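Local coordinates for aminopeptidase N family protein (Idiomarina loihiensis L2TR, PDB 4FGM) that probably acts as a zinc-dependent aminopeptidase of the M61 family, removing residues from the N-terminal ends of peptides, at residues Thr174-Ile179 and Asp196-Thr201; Gly497-Asn502 and Gly517-Ala522; Lys282-Lys287 and Glu407-Phe412. All coordinates share one frame; numbering follows the deposited sequence.

Interaction 1: Thr174-Ile179 and Asp196-Thr201; sequences TIEEFI and DTSRIT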
loop_
_atom_site.group_PDB
_atom_site.type_symbol
_atom_site.label_atom_id
_atom_site.label_comp_id
_atom_site.label_asym_id
_atom_site.label_seq_id
_atom_site.Cartn_x
_atom_site.Cartn_y
_atom_site.Cartn_z
ATOM N N THR A 174 17.238 -15.327 -0.606
ATOM C CA THR A 174 16.638 -16.640 -0.743
ATOM C C THR A 174 15.776 -16.438 -1.985
ATOM O O THR A 174 14.968 -15.508 -2.031
ATOM C CB THR A 174 15.732 -17.008 0.463
ATOM O OG1 THR A 174 16.526 -17.087 1.654
ATOM C CG2 THR A 174 15.056 -18.356 0.235
ATOM N N ILE A 175 15.960 -17.281 -2.997
ATOM C CA ILE A 175 15.200 -17.140 -4.236
ATOM C C ILE A 175 14.533 -18.448 -4.642
ATOM O O ILE A 175 15.199 -19.462 -4.837
ATOM C CB ILE A 175 16.116 -16.677 -5.394
ATOM C CG1 ILE A 175 16.884 -15.415 -4.989
ATOM C CG2 ILE A 175 15.287 -16.411 -6.644
ATOM C CD1 ILE A 175 17.921 -14.969 -6.015
ATOM N N GLU A 176 13.212 -18.406 -4.769
ATOM C CA GLU A 176 12.429 -19.575 -5.149
ATOM C C GLU A 176 11.595 -19.227 -6.381
ATOM O O GLU A 176 10.704 -18.377 -6.330
ATOM C CB GLU A 176 11.502 -19.988 -4.003
ATOM C CG GLU A 176 10.759 -21.300 -4.223
ATOM C CD GLU A 176 11.623 -22.520 -3.956
ATOM O OE1 GLU A 176 12.571 -22.770 -4.729
ATOM O OE2 GLU A 176 11.350 -23.231 -2.963
ATOM N N GLU A 177 11.892 -19.898 -7.484
ATOM C CA GLU A 177 11.196 -19.671 -8.736
ATOM C C GLU A 177 9.960 -20.553 -8.891
ATOM O O GLU A 177 9.872 -21.624 -8.305
ATOM C CB GLU A 177 12.159 -19.921 -9.897
ATOM C CG GLU A 177 12.521 -18.676 -10.680
ATOM C CD GLU A 177 14.015 -18.511 -10.858
ATOM O OE1 GLU A 177 14.685 -19.501 -11.218
ATOM O OE2 GLU A 177 14.518 -17.388 -10.643
ATOM N N PHE A 178 8.996 -20.076 -9.666
ATOM C CA PHE A 178 7.785 -20.838 -9.939
ATOM C C PHE A 178 7.133 -20.333 -11.218
ATOM O O PHE A 178 7.520 -19.289 -11.741
ATOM C CB PHE A 178 6.800 -20.761 -8.764
ATOM C CG PHE A 178 6.290 -19.377 -8.453
ATOM C CD1 PHE A 178 7.048 -18.491 -7.693
ATOM C CD2 PHE A 178 5.022 -18.982 -8.872
ATOM C CE1 PHE A 178 6.539 -17.245 -7.329
ATOM C CE2 PHE A 178 4.500 -17.734 -8.514
ATOM C CZ PHE A 178 5.262 -16.861 -7.747
ATOM N N ILE A 179 6.154 -21.064 -11.740
ATOM C CA ILE A 179 5.515 -20.610 -12.968
ATOM C C ILE A 179 3.998 -20.547 -12.876
ATOM O O ILE A 179 3.355 -21.371 -12.232
ATOM C CB ILE A 179 5.923 -21.492 -14.191
ATOM C CG1 ILE A 179 5.060 -22.748 -14.264
ATOM C CG2 ILE A 179 7.398 -21.879 -14.096
ATOM C CD1 ILE A 179 3.978 -22.673 -15.334
ATOM N N ASP A 196 8.800 -21.410 4.373
ATOM C CA ASP A 196 8.675 -22.649 3.627
ATOM C C ASP A 196 8.385 -22.108 2.222
ATOM O O ASP A 196 7.221 -21.952 1.844
ATOM C CB ASP A 196 7.474 -23.452 4.134
ATOM C CG ASP A 196 7.267 -24.739 3.360
ATOM O OD1 ASP A 196 7.807 -24.844 2.236
ATOM O OD2 ASP A 196 6.559 -25.636 3.871
ATOM N N THR A 197 9.438 -21.798 1.468
ATOM C CA THR A 197 9.282 -21.231 0.131
ATOM C C THR A 197 8.504 -22.079 -0.870
ATOM O O THR A 197 7.833 -21.538 -1.746
ATOM C CB THR A 197 10.644 -20.872 -0.491
ATOM O OG1 THR A 197 11.542 -21.973 -0.341
ATOM C CG2 THR A 197 11.223 -19.644 0.175
ATOM N N SER A 198 8.586 -23.398 -0.759
ATOM C CA SER A 198 7.847 -24.244 -1.686
ATOM C C SER A 198 6.364 -24.024 -1.482
ATOM O O SER A 198 5.616 -23.847 -2.436
ATOM C CB SER A 198 8.175 -25.720 -1.464
ATOM O OG SER A 198 9.513 -25.998 -1.834
ATOM N N ARG A 199 5.941 -24.019 -0.227
ATOM C CA ARG A 199 4.528 -23.841 0.087
ATOM C C ARG A 199 4.019 -22.447 -0.278
ATOM O O ARG A 199 2.974 -22.321 -0.913
ATOM C CB ARG A 199 4.293 -24.135 1.571
ATOM C CG ARG A 199 2.842 -24.216 1.997
ATOM C CD ARG A 199 2.308 -22.871 2.416
ATOM N NE ARG A 199 0.995 -22.969 3.059
ATOM C CZ ARG A 199 0.757 -23.594 4.212
ATOM N NH1 ARG A 199 1.741 -24.195 4.873
ATOM N NH2 ARG A 199 -0.472 -23.608 4.714
ATOM N N ILE A 200 4.756 -21.407 0.108
ATOM C CA ILE A 200 4.354 -20.030 -0.191
ATOM C C ILE A 200 4.317 -19.815 -1.701
ATOM O O ILE A 200 3.407 -19.204 -2.245
ATOM C CB ILE A 200 5.343 -19.014 0.447
ATOM C CG1 ILE A 200 5.275 -19.117 1.972
ATOM C CG2 ILE A 200 5.005 -17.603 0.020
ATOM C CD1 ILE A 200 6.365 -18.337 2.690
ATOM N N THR A 201 5.324 -20.342 -2.371
ATOM C CA THR A 201 5.441 -20.225 -3.807
ATOM C C THR A 201 4.290 -20.952 -4.501
ATOM O O THR A 201 3.746 -20.468 -5.497
ATOM C CB THR A 201 6.818 -20.766 -4.243
ATOM O OG1 THR A 201 7.642 -19.664 -4.645
ATOM C CG2 THR A 201 6.697 -21.775 -5.352
#

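Interaction 2: Gly497-Asn502 and Gly517-Ala522; sequences GLDVLN and GDKIIA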
loop_
_atom_site.group_PDB
_atom_site.type_symbol
_atom_site.label_atom_id
_atom_site.label_comp_id
_atom_site.label_asym_id
_atom_site.label_seq_id
_atom_site.Cartn_x
_atom_site.Cartn_y
_atom_site.Cartn_z
ATOM N N GLY A 497 0.237 2.485 31.686
ATOM C CA GLY A 497 -1.009 3.182 31.439
ATOM C C GLY A 497 -1.554 2.950 30.041
ATOM O O GLY A 497 -1.061 2.100 29.305
ATOM N N LEU A 498 -2.575 3.719 29.679
ATOM C CA LEU A 498 -3.208 3.605 28.371
ATOM C C LEU A 498 -2.874 4.837 27.525
ATOM O O LEU A 498 -3.400 5.921 27.781
ATOM C CB LEU A 498 -4.731 3.503 28.536
ATOM C CG LEU A 498 -5.306 2.537 29.581
ATOM C CD1 LEU A 498 -6.826 2.647 29.586
ATOM C CD2 LEU A 498 -4.870 1.110 29.279
ATOM N N ASP A 499 -1.993 4.679 26.539
ATOM C CA ASP A 499 -1.637 5.798 25.668
ATOM C C ASP A 499 -2.721 5.990 24.609
ATOM O O ASP A 499 -2.947 5.122 23.770
ATOM C CB ASP A 499 -0.276 5.554 25.010
ATOM C CG ASP A 499 0.880 5.972 25.904
ATOM O OD1 ASP A 499 1.004 7.184 26.192
ATOM O OD2 ASP A 499 1.658 5.095 26.329
ATOM N N VAL A 500 -3.395 7.132 24.659
ATOM C CA VAL A 500 -4.473 7.419 23.722
ATOM C C VAL A 500 -3.985 7.727 22.297
ATOM O O VAL A 500 -3.152 8.614 22.077
ATOM C CB VAL A 500 -5.346 8.584 24.257
ATOM C CG1 VAL A 500 -6.499 8.860 23.313
ATOM C CG2 VAL A 500 -5.880 8.223 25.638
ATOM N N LEU A 501 -4.521 6.989 21.330
ATOM C CA LEU A 501 -4.144 7.161 19.931
ATOM C C LEU A 501 -5.139 8.014 19.132
ATOM O O LEU A 501 -4.734 8.887 18.376
ATOM C CB LEU A 501 -3.982 5.786 19.279
ATOM C CG LEU A 501 -3.044 4.827 20.022
ATOM C CD1 LEU A 501 -3.086 3.449 19.379
ATOM C CD2 LEU A 501 -1.632 5.381 20.010
ATOM N N ASN A 502 -6.434 7.754 19.295
ATOM C CA ASN A 502 -7.470 8.515 18.593
ATOM C C ASN A 502 -8.682 8.740 19.490
ATOM O O ASN A 502 -9.059 7.859 20.264
ATOM C CB ASN A 502 -7.963 7.766 17.351
ATOM C CG ASN A 502 -6.838 7.177 16.539
ATOM O OD1 ASN A 502 -6.338 6.093 16.843
ATOM N ND2 ASN A 502 -6.422 7.894 15.502
ATOM N N GLY A 517 -2.641 11.335 22.545
ATOM C CA GLY A 517 -1.375 11.755 23.133
ATOM C C GLY A 517 -1.391 11.678 24.650
ATOM O O GLY A 517 -0.350 11.503 25.279
ATOM N N ASP A 518 -2.574 11.832 25.240
ATOM C CA ASP A 518 -2.724 11.754 26.686
ATOM C C ASP A 518 -2.460 10.316 27.134
ATOM O O ASP A 518 -2.570 9.380 26.338
ATOM C CB ASP A 518 -4.152 12.118 27.111
ATOM C CG ASP A 518 -4.530 13.542 26.778
ATOM O OD1 ASP A 518 -3.634 14.341 26.435
ATOM O OD2 ASP A 518 -5.733 13.867 26.879
ATOM N N LYS A 519 -2.102 10.145 28.401
ATOM C CA LYS A 519 -1.889 8.809 28.941
ATOM C C LYS A 519 -2.770 8.614 30.162
ATOM O O LYS A 519 -2.551 9.233 31.201
ATOM C CB LYS A 519 -0.427 8.562 29.323
ATOM C CG LYS A 519 -0.235 7.192 29.977
ATOM C CD LYS A 519 1.027 6.477 29.520
ATOM C CE LYS A 519 2.273 7.076 30.137
ATOM N NZ LYS A 519 2.223 7.026 31.629
ATOM N N ILE A 520 -3.784 7.770 30.018
ATOM C CA ILE A 520 -4.692 7.484 31.110
ATOM C C ILE A 520 -3.911 6.671 32.130
ATOM O O ILE A 520 -3.332 5.636 31.815
ATOM C CB ILE A 520 -5.921 6.697 30.622
ATOM C CG1 ILE A 520 -6.710 7.547 29.618
ATOM C CG2 ILE A 520 -6.819 6.352 31.801
ATOM C CD1 ILE A 520 -7.829 6.808 28.925
ATOM N N ILE A 521 -3.900 7.168 33.358
ATOM C CA ILE A 521 -3.164 6.554 34.445
ATOM C C ILE A 521 -4.066 5.817 35.440
ATOM O O ILE A 521 -3.664 4.828 36.045
ATOM C CB ILE A 521 -2.300 7.656 35.124
ATOM C CG1 ILE A 521 -0.851 7.202 35.128
ATOM C CG2 ILE A 521 -2.845 8.051 36.484
ATOM C CD1 ILE A 521 -0.299 7.028 33.730
ATOM N N ALA A 522 -5.293 6.292 35.601
ATOM C CA ALA A 522 -6.234 5.635 36.503
ATOM C C ALA A 522 -7.669 5.851 36.042
ATOM O O ALA A 522 -7.985 6.854 35.405
ATOM C CB ALA A 522 -6.064 6.160 37.928
#

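Interaction 3: Lys282-Lys287 and Glu407-Phe412; sequences KTLKPK and ELWHEF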
loop_
_atom_site.group_PDB
_atom_site.type_symbol
_atom_site.label_atom_id
_atom_site.label_comp_id
_atom_site.label_asym_id
_atom_site.label_seq_id
_atom_site.Cartn_x
_atom_site.Cartn_y
_atom_site.Cartn_z
ATOM N N LYS A 282 -0.530 0.126 -13.143
ATOM C CA LYS A 282 0.755 0.110 -13.813
ATOM C C LYS A 282 0.532 0.230 -15.314
ATOM O O LYS A 282 1.324 0.894 -15.997
ATOM C CB LYS A 282 1.542 -1.169 -13.516
ATOM C CG LYS A 282 2.264 -1.134 -12.165
ATOM C CD LYS A 282 2.531 0.301 -11.714
ATOM C CE LYS A 282 3.855 0.774 -12.233
ATOM N NZ LYS A 282 3.845 2.252 -12.295
ATOM N N THR A 283 -0.520 -0.413 -15.837
ATOM C CA THR A 283 -0.810 -0.334 -17.269
ATOM C C THR A 283 -2.118 0.425 -17.463
ATOM O O THR A 283 -2.175 1.381 -18.237
ATOM C CB THR A 283 -0.880 -1.728 -17.915
ATOM O OG1 THR A 283 -1.575 -2.636 -17.049
ATOM C CG2 THR A 283 0.528 -2.244 -18.184
ATOM N N LEU A 284 -3.169 -0.003 -16.768
ATOM C CA LEU A 284 -4.452 0.694 -16.819
ATOM C C LEU A 284 -4.223 1.770 -15.755
ATOM O O LEU A 284 -3.914 1.443 -14.612
ATOM C CB LEU A 284 -5.594 -0.235 -16.379
ATOM C CG LEU A 284 -7.059 0.073 -16.737
ATOM C CD1 LEU A 284 -7.908 -0.093 -15.493
ATOM C CD2 LEU A 284 -7.216 1.475 -17.306
ATOM N N LYS A 285 -4.343 3.042 -16.118
ATOM C CA LYS A 285 -4.111 4.111 -15.153
ATOM C C LYS A 285 -4.770 5.408 -15.603
ATOM O O LYS A 285 -5.195 5.518 -16.750
ATOM C CB LYS A 285 -2.603 4.335 -14.981
ATOM C CG LYS A 285 -1.943 5.077 -16.137
ATOM C CD LYS A 285 -0.421 5.139 -15.987
ATOM C CE LYS A 285 0.216 3.789 -16.308
ATOM N NZ LYS A 285 1.715 3.826 -16.277
ATOM N N PRO A 286 -4.882 6.404 -14.698
ATOM C CA PRO A 286 -5.506 7.671 -15.099
ATOM C C PRO A 286 -4.598 8.457 -16.047
ATOM O O PRO A 286 -3.371 8.329 -15.997
ATOM C CB PRO A 286 -5.733 8.386 -13.768
ATOM C CG PRO A 286 -4.622 7.876 -12.911
ATOM C CD PRO A 286 -4.556 6.404 -13.259
ATOM N N LYS A 287 -5.206 9.267 -16.907
ATOM C CA LYS A 287 -4.454 10.056 -17.871
ATOM C C LYS A 287 -3.498 11.028 -17.198
ATOM O O LYS A 287 -2.464 11.385 -17.763
ATOM C CB LYS A 287 -5.416 10.807 -18.796
ATOM C CG LYS A 287 -6.314 9.858 -19.577
ATOM C CD LYS A 287 -7.028 10.531 -20.740
ATOM C CE LYS A 287 -7.894 9.517 -21.484
ATOM N NZ LYS A 287 -8.497 10.070 -22.726
ATOM N N GLU A 407 -12.229 -6.365 -19.168
ATOM C CA GLU A 407 -12.595 -5.536 -20.304
ATOM C C GLU A 407 -12.032 -4.124 -20.209
ATOM O O GLU A 407 -11.483 -3.609 -21.187
ATOM C CB GLU A 407 -14.117 -5.511 -20.452
ATOM C CG GLU A 407 -14.684 -6.861 -20.885
ATOM C CD GLU A 407 -16.199 -6.895 -20.893
ATOM O OE1 GLU A 407 -16.813 -5.834 -21.122
ATOM O OE2 GLU A 407 -16.776 -7.987 -20.688
ATOM N N LEU A 408 -12.150 -3.494 -19.043
ATOM C CA LEU A 408 -11.613 -2.145 -18.896
ATOM C C LEU A 408 -10.112 -2.165 -19.140
ATOM O O LEU A 408 -9.556 -1.218 -19.692
ATOM C CB LEU A 408 -11.903 -1.581 -17.503
ATOM C CG LEU A 408 -13.320 -1.047 -17.273
ATOM C CD1 LEU A 408 -13.501 -0.676 -15.807
ATOM C CD2 LEU A 408 -13.559 0.161 -18.159
ATOM N N TRP A 409 -9.456 -3.252 -18.745
ATOM C CA TRP A 409 -8.017 -3.343 -18.943
ATOM C C TRP A 409 -7.646 -3.453 -20.420
ATOM O O TRP A 409 -6.707 -2.801 -20.875
ATOM C CB TRP A 409 -7.416 -4.538 -18.195
ATOM C CG TRP A 409 -5.925 -4.560 -18.345
ATOM C CD1 TRP A 409 -5.025 -3.728 -17.735
ATOM C CD2 TRP A 409 -5.170 -5.360 -19.260
ATOM N NE1 TRP A 409 -3.763 -3.954 -18.220
ATOM C CE2 TRP A 409 -3.821 -4.948 -19.162
ATOM C CE3 TRP A 409 -5.505 -6.377 -20.166
ATOM C CZ2 TRP A 409 -2.804 -5.524 -19.930
ATOM C CZ3 TRP A 409 -4.493 -6.947 -20.930
ATOM C CH2 TRP A 409 -3.159 -6.514 -20.809
ATOM N N HIS A 410 -8.369 -4.281 -21.166
ATOM C CA HIS A 410 -8.079 -4.439 -22.592
ATOM C C HIS A 410 -8.387 -3.170 -23.380
ATOM O O HIS A 410 -7.710 -2.854 -24.357
ATOM C CB HIS A 410 -8.876 -5.606 -23.168
ATOM C CG HIS A 410 -8.304 -6.948 -22.830
ATOM N ND1 HIS A 410 -7.152 -7.431 -23.410
ATOM C CD2 HIS A 410 -8.720 -7.903 -21.965
ATOM C CE1 HIS A 410 -6.881 -8.627 -22.919
ATOM N NE2 HIS A 410 -7.817 -8.936 -22.039
ATOM N N GLU A 411 -9.400 -2.432 -22.939
ATOM C CA GLU A 411 -9.784 -1.206 -23.619
ATOM C C GLU A 411 -8.879 -0.018 -23.334
ATOM O O GLU A 411 -8.367 0.617 -24.253
ATOM C CB GLU A 411 -11.216 -0.816 -23.252
ATOM C CG GLU A 411 -12.290 -1.512 -24.057
ATOM C CD GLU A 411 -13.650 -0.858 -23.885
ATOM O OE1 GLU A 411 -13.738 0.386 -24.018
ATOM O OE2 GLU A 411 -14.629 -1.588 -23.623
ATOM N N PHE A 412 -8.677 0.275 -22.056
ATOM C CA PHE A 412 -7.886 1.433 -21.673
ATOM C C PHE A 412 -6.510 1.145 -21.099
ATOM O O PHE A 412 -5.664 2.038 -21.058
ATOM C CB PHE A 412 -8.693 2.267 -20.680
ATOM C CG PHE A 412 -10.070 2.616 -21.169
ATOM C CD1 PHE A 412 -10.246 3.584 -22.157
ATOM C CD2 PHE A 412 -11.188 1.955 -20.669
ATOM C CE1 PHE A 412 -11.513 3.893 -22.634
ATOM C CE2 PHE A 412 -12.467 2.257 -21.143
ATOM C CZ PHE A 412 -12.627 3.227 -22.129
HETATM O O HOH W 1 -4.205 3.156 -19.283
#

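Interaction 1: Thr174-Ile179 and Asp196-Thr201
Glu176 and Phe178 of an outermost strand in the five-stranded mixed sheet meet Thr197 and Thr201 on the first turn of helix 197-215, which packs against that sheet. The short axes approach to 8.9 Å at a crossing angle of -40°. The alternation of the strand turns Thr174, Glu176 and Phe178 toward the helix, while Ile175 and Glu177 point away.

One side-chain hydrogen bond joins the two elements: Thr197 OG1 donates to Glu176 OE2 over 2.9 Å, arriving from above the carboxylate, 52° out of its plane. Glu176 reaches it through a chain that leaves with CG anti to the backbone N (chi1 -173°) and then bends at chi2. That path lays its aliphatic part across Thr201, with Glu176 CG 3.5 Å from Thr201 OG1. Ser198 OG is 3.5 Å from Glu176 OE2, a longer approach than that of Thr197.

Further along the strand, the Phe178 and Thr201 side chains run antiparallel alongside one another. The methyl Thr201 CG2 lies 3.6 Å from Phe178 CB, and the carbonyl Thr201 O sits over one ring face, 3.9 Å above the plane and offset toward the rim. Leu204 and Ala205, later on the helix, also touch the Phe178 side chain. At the other end, Thr174 CG2 and Thr197 CG2 make a loose methyl contact at 4.0 Å, while Thr174 OG1 is hydrogen-bonded to His193.

Asp196 is the N-cap residue, right before the helix, and its OD1 accepts from Arg199 N over 3.2 Å. The whole is an N-capped helix packed on the edge strand of a mixed beta sheet, an alpha/beta layer packing.

Interaction 2: Gly497-Asn502 and Gly517-Ala522
Leu498 and Ile520 face each other as the hydrogen-bonded pair of an antiparallel beta pairing within the antiparallel sheet of the C-terminal region, consistent with a PDZ domain. Leu498 N donates to Ile520 O over 3.0 Å at 169°, and Ile520 N returns a bond to Leu498 O over 2.9 Å. The second bond is less straight, at 150°.

Next along the strands, Asp499 and Lys519 form the non-hydrogen-bonded pair, their CA atoms 4.5 Å apart. Beyond it the bonding continues into the turn before strand 519-523: Val500 N reaches Asp518 O, and Gly517 N reaches Val500 O over 2.8 Å.

The side chains divide between two faces. On one, Leu498 CB meets Ile520 CB, and Val500 CG2 meets Ile520 CD1 at 4.1 Å, the two side chains crossing at an angle. Ile548 on strand 545-552 and Phe487 close around Ile520, and Tyr491 and Ala493 around Leu498. On the other, the Lys519 chain leaves anti to its backbone N (chi1 176°) but bends at each later torsion, carrying NZ to the carbonyl of Gln496 rather than to Asp499.

Farther out, Asp518 is held by Ser515 N and by a salt bridge to Arg552. Gly497 adopts a backbone conformation in which a side chain would run into the preceding carbonyl, and its CA sits 3.4 Å from Ile520 O. Where Asp499 and Lys519 cross, Asp499 OD1 touches the methylene Lys519 CD at 3.4 Å.

Interaction 3: Lys282-Lys287 and Glu407-Phe412
Thr283 and Leu284, in the loop that follows the zinc-binding HExxH helix 262-277, pack against Trp409 and Phe412 of helix 401-413. The Thr283 side chain lies about 9 Å from that of the zinc ligand His277, and the Leu284 side chain about 13 Å from the zinc ion.

The polar part of the contact is a straight indole bond. Trp409 NE1 donates to Thr283 OG1 over 2.8 Å at 168°, and the hydroxyl oxygen lies at the ring edge, close to the indole plane. Trp409 CG is anti to the backbone N (chi1 -177°), which carries the indole from the helix toward the loop, and chi2 then turns its N-H edge to Thr283. The carbonyls of Ser278 and Trp279, just after helix 262-277, are both within hydrogen-bonding reach of the Thr283 hydroxyl, which has a single proton to offer them. The rings of Trp279 and Phe215 meet the indole of Trp409 edge-to-face.

Leu284 makes the apolar part. Its CG is anti to the backbone N (chi1 -161°), which takes the branch point toward the helix, 4.1 Å from Leu408 O as measured from Leu284 CG. From there the branch CD2 of Leu284 packs on Phe412 CB at 3.8 Å; Leu284 runs alongside Phe412 here, while the Phe412 ring extends beyond the contact. Nearer the loop backbone, Leu284 CB approaches Trp409 CD1 obliquely, also at 3.8 Å. Phe305 and Tyr306 on helix 303-306 touch Leu284 as well.

A water bridges the backbones, donating to Phe412 O at 2.6 Å and to Thr283 O, and accepting from Lys285 N. The arrangement is helix-on-loop packing in the catalytic domain of a zinc peptidase, made by the loop following the HExxH helix.

In the fold
The three contacts are separate, with nearest atoms about 17 Å apart for interactions 1 and 3, about 29 Å for 1 and 2, and about 28 Å for 2 and 3. No helix or strand is common to any two, although helix 262-277 touches the segment 196-201 of interaction 1 and leads into the loop of interaction 3. Interaction 1 is partly buried and mixes a threonine-carboxylate hydrogen bond with ring packing; interactions 2 and 3 are buried. Backbone bonds dominate 497-502 with 517-522, whereas 282-287 with 407-412 relies on an indole bond, leucine packing and a bridging water. Interaction 3 alone lies near the zinc site.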